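Local coordinates for phosphomethylpyrimidine kinase (Pyrococcus furiosus, PDB 2PB9), which probably makes thiamine phosphate through this C-terminal ThiN domain, and probably phosphorylates hydroxymethylpyrimidine and its phosphate through an N-terminal kinase part absent here, at residues 15-27 with 175-187. Sequence-based numbering, arbitrary orientation.
Sequences AVREFESINPVRL and NPREVLEKIKMLI
Leu180 reaches from helix 176-185 toward the helix that ends at Ser21 and overlaps Ala15, Phe19 and Ile22. Its CG lies anti to the backbone N (chi1 -175°), which points the branch at segment 15-27. Leu180 CD1 meets Ile22 CD1 at 3.9 Å, the two side chains sliding past each other in opposite directions. Leu180 CD1 also lies at the edge of the Phe19 ring, near its plane. Ile183 CG2 sits at the ring edge too, 4.1 Å from Phe19 CE1. Helical residues 15-21 and 176-185 run nearly parallel, 12° apart, their axes 10.1 Å from each other at closest approach. They pack side by side against the mixed sheet of the ThiN domain, where Ala15 and Pro176 both touch Phe35 of strand 35-38. Ala15 CB also meets Pro176 CB at 3.6 Å. At the outer side of this apolar seam, Glu18 OE2 and Lys184 NZ form a salt bridge of 2.9 Å. The glutamate chain is extended, and the lysine, bent near its end, crosses it at about a right angle. With an alanine in place of Glu18, the Lys184 ammonium would probably lose this carboxylate and be freer to swing away. Beyond the turn at Asn23, the chain comes back to the far end of segment 175-187, where Leu27 and Leu186 meet tip to tip, Leu27 CD1 to Leu186 CD2 at 3.5 Å. Ile104 and Ile108 of helix 102-114 border this pair, Ile104 touching Leu27 and Ile108 touching Leu186.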
# COMPACT_ATOMS: atom_id res chain seq x y z
N ALA A 15 26.24 19.96 17.60
CA ALA A 15 26.09 18.75 16.80
C ALA A 15 25.48 19.09 15.44
O ALA A 15 25.94 18.61 14.41
CB ALA A 15 25.22 17.73 17.54
N VAL A 16 24.45 19.92 15.45
CA VAL A 16 23.79 20.34 14.23
C VAL A 16 24.78 21.05 13.31
O VAL A 16 24.75 20.88 12.09
CB VAL A 16 22.60 21.28 14.54
CG1 VAL A 16 22.01 21.83 13.25
CG2 VAL A 16 21.54 20.53 15.32
N ARG A 17 25.65 21.86 13.90
CA ARG A 17 26.64 22.58 13.11
C ARG A 17 27.64 21.57 12.55
O ARG A 17 28.02 21.64 11.39
CB ARG A 17 27.36 23.63 13.96
CG ARG A 17 27.77 24.87 13.15
CD ARG A 17 28.80 25.78 13.84
NE ARG A 17 28.37 26.32 15.13
CZ ARG A 17 28.51 25.69 16.30
NH1 ARG A 17 29.09 24.49 16.35
NH2 ARG A 17 28.08 26.26 17.42
N GLU A 18 28.05 20.62 13.38
CA GLU A 18 28.99 19.63 12.89
C GLU A 18 28.31 18.67 11.90
O GLU A 18 28.91 18.24 10.92
CB GLU A 18 29.60 18.84 14.05
CG GLU A 18 30.61 17.80 13.58
CD GLU A 18 31.40 17.16 14.71
OE1 GLU A 18 30.79 16.77 15.72
OE2 GLU A 18 32.64 17.04 14.58
N PHE A 19 27.05 18.34 12.18
CA PHE A 19 26.35 17.49 11.23
C PHE A 19 26.37 18.05 9.81
O PHE A 19 26.73 17.40 8.87
CB PHE A 19 24.90 17.26 11.67
CG PHE A 19 24.09 16.51 10.67
CD1 PHE A 19 24.25 15.14 10.51
CD2 PHE A 19 23.16 17.17 9.88
CE1 PHE A 19 23.50 14.45 9.58
CE2 PHE A 19 22.41 16.47 8.95
CZ PHE A 19 22.58 15.11 8.80
N GLU A 20 26.06 19.35 9.76
CA GLU A 20 26.08 20.09 8.50
C GLU A 20 27.48 20.08 7.88
O GLU A 20 27.63 19.84 6.69
CB GLU A 20 25.67 21.54 8.71
CG GLU A 20 24.23 21.77 9.03
CD GLU A 20 23.91 23.24 9.19
OE1 GLU A 20 24.60 23.89 10.01
OE2 GLU A 20 22.99 23.75 8.52
N SER A 21 28.50 20.35 8.69
CA SER A 21 29.86 20.38 8.17
C SER A 21 30.28 19.08 7.49
O SER A 21 30.92 19.11 6.44
CB SER A 21 30.86 20.76 9.28
OG SER A 21 31.16 19.66 10.12
N ILE A 22 29.92 17.93 8.06
CA ILE A 22 30.29 16.66 7.44
C ILE A 22 29.50 16.43 6.15
O ILE A 22 29.72 15.46 5.44
CB ILE A 22 30.08 15.46 8.40
CG1 ILE A 22 28.61 15.34 8.81
CG2 ILE A 22 30.97 15.62 9.63
CD1 ILE A 22 28.35 14.19 9.76
N ASN A 23 28.59 17.36 5.87
CA ASN A 23 27.77 17.34 4.65
C ASN A 23 27.16 15.99 4.27
O ASN A 23 27.54 15.40 3.26
CB ASN A 23 28.60 17.86 3.48
CG ASN A 23 27.81 17.89 2.18
OD1 ASN A 23 26.76 18.52 2.09
ND2 ASN A 23 28.32 17.19 1.16
N PRO A 24 26.19 15.51 5.05
CA PRO A 24 25.48 14.24 4.85
C PRO A 24 24.24 14.39 3.97
O PRO A 24 23.11 14.27 4.44
CB PRO A 24 25.13 13.84 6.26
CG PRO A 24 24.73 15.17 6.85
CD PRO A 24 25.82 16.10 6.35
N VAL A 25 24.44 14.64 2.68
CA VAL A 25 23.31 14.82 1.78
C VAL A 25 22.57 13.52 1.47
O VAL A 25 21.34 13.48 1.49
CB VAL A 25 23.77 15.48 0.46
CG1 VAL A 25 22.56 16.02 -0.30
CG2 VAL A 25 24.76 16.59 0.76
N ARG A 26 23.31 12.45 1.20
CA ARG A 26 22.66 11.18 0.87
C ARG A 26 21.78 10.65 1.99
O ARG A 26 20.89 9.84 1.73
CB ARG A 26 23.70 10.11 0.50
CG ARG A 26 24.56 9.65 1.66
CD ARG A 26 25.63 8.65 1.18
NE ARG A 26 25.13 7.28 1.05
CZ ARG A 26 25.38 6.31 1.92
NH1 ARG A 26 26.12 6.55 2.99
NH2 ARG A 26 24.89 5.09 1.71
N LEU A 27 22.02 11.11 3.21
CA LEU A 27 21.27 10.65 4.38
C LEU A 27 20.00 11.45 4.71
O LEU A 27 19.24 11.05 5.58
CB LEU A 27 22.18 10.62 5.61
CG LEU A 27 23.41 9.71 5.58
CD1 LEU A 27 24.11 9.73 6.94
CD2 LEU A 27 23.00 8.29 5.23
N ASN A 175 23.18 11.46 24.07
CA ASN A 175 23.36 12.90 23.88
C ASN A 175 23.66 13.10 22.39
O ASN A 175 23.95 12.14 21.68
CB ASN A 175 24.52 13.42 24.74
CG ASN A 175 25.85 12.74 24.42
OD1 ASN A 175 26.39 12.87 23.32
ND2 ASN A 175 26.37 11.99 25.38
N PRO A 176 23.56 14.34 21.89
CA PRO A 176 23.84 14.59 20.48
C PRO A 176 25.21 14.18 19.96
O PRO A 176 25.34 13.78 18.81
CB PRO A 176 23.55 16.09 20.31
CG PRO A 176 23.52 16.63 21.70
CD PRO A 176 22.93 15.52 22.50
N ARG A 177 26.24 14.27 20.80
CA ARG A 177 27.58 13.90 20.36
C ARG A 177 27.63 12.42 20.00
O ARG A 177 28.21 12.05 18.98
CB ARG A 177 28.61 14.19 21.45
N GLU A 178 27.03 11.58 20.82
CA GLU A 178 27.03 10.15 20.54
C GLU A 178 26.24 9.82 19.28
O GLU A 178 26.63 8.95 18.49
CB GLU A 178 26.46 9.38 21.73
CG GLU A 178 27.48 9.26 22.85
CD GLU A 178 26.91 8.61 24.09
OE1 GLU A 178 26.11 7.64 23.95
OE2 GLU A 178 27.27 9.06 25.21
N VAL A 179 25.13 10.52 19.10
CA VAL A 179 24.31 10.30 17.93
C VAL A 179 25.18 10.65 16.73
O VAL A 179 25.41 9.83 15.84
CB VAL A 179 23.04 11.19 17.95
CG1 VAL A 179 22.31 11.10 16.62
CG2 VAL A 179 22.11 10.76 19.09
N LEU A 180 25.70 11.88 16.73
CA LEU A 180 26.54 12.33 15.64
C LEU A 180 27.70 11.37 15.36
O LEU A 180 28.17 11.28 14.23
CB LEU A 180 27.10 13.71 15.92
CG LEU A 180 27.91 14.26 14.75
CD1 LEU A 180 27.12 14.12 13.45
CD2 LEU A 180 28.24 15.70 15.02
N GLU A 181 28.15 10.65 16.38
CA GLU A 181 29.25 9.73 16.20
C GLU A 181 28.84 8.52 15.38
O GLU A 181 29.62 8.03 14.56
CB GLU A 181 29.84 9.32 17.55
CG GLU A 181 30.38 10.52 18.34
CD GLU A 181 31.17 10.15 19.60
OE1 GLU A 181 32.27 9.56 19.46
OE2 GLU A 181 30.70 10.45 20.72
N LYS A 182 27.62 8.03 15.57
CA LYS A 182 27.14 6.88 14.81
C LYS A 182 27.03 7.30 13.35
O LYS A 182 27.35 6.54 12.44
CB LYS A 182 25.76 6.43 15.29
CG LYS A 182 25.63 6.10 16.75
CD LYS A 182 25.85 4.63 17.01
CE LYS A 182 25.76 4.32 18.49
NZ LYS A 182 26.78 5.07 19.29
N ILE A 183 26.56 8.52 13.13
CA ILE A 183 26.40 9.04 11.79
C ILE A 183 27.74 9.13 11.09
O ILE A 183 27.88 8.74 9.93
CB ILE A 183 25.73 10.43 11.81
CG1 ILE A 183 24.32 10.31 12.41
CG2 ILE A 183 25.66 11.01 10.40
CD1 ILE A 183 23.40 9.36 11.65
N LYS A 184 28.73 9.65 11.81
CA LYS A 184 30.07 9.78 11.27
C LYS A 184 30.54 8.42 10.75
O LYS A 184 31.10 8.33 9.65
CB LYS A 184 31.02 10.31 12.35
CG LYS A 184 30.95 11.84 12.56
CD LYS A 184 31.66 12.26 13.85
CE LYS A 184 32.59 13.46 13.66
NZ LYS A 184 31.89 14.66 13.13
N MSE A 185 30.30 7.37 11.53
CA MSE A 185 30.68 6.01 11.14
C MSE A 185 30.03 5.63 9.82
O MSE A 185 30.68 5.07 8.92
CB MSE A 185 30.21 4.99 12.18
CG MSE A 185 30.96 4.98 13.50
SE MSE A 185 30.16 3.65 14.69
CE MSE A 185 29.58 4.84 16.12
N LEU A 186 28.75 5.94 9.72
CA LEU A 186 27.95 5.64 8.54
C LEU A 186 28.59 6.13 7.25
O LEU A 186 28.16 5.76 6.16
CB LEU A 186 26.56 6.26 8.69
CG LEU A 186 25.48 5.76 7.73
CD1 LEU A 186 25.37 4.25 7.81
CD2 LEU A 186 24.16 6.42 8.07
N ILE A 187 29.62 6.96 7.38
CA ILE A 187 30.33 7.47 6.22
C ILE A 187 31.72 6.80 6.11
O ILE A 187 31.96 6.10 5.10
CB ILE A 187 30.49 8.99 6.32
CG1 ILE A 187 29.15 9.63 6.67
CG2 ILE A 187 31.01 9.54 5.01
CD1 ILE A 187 29.20 11.14 6.77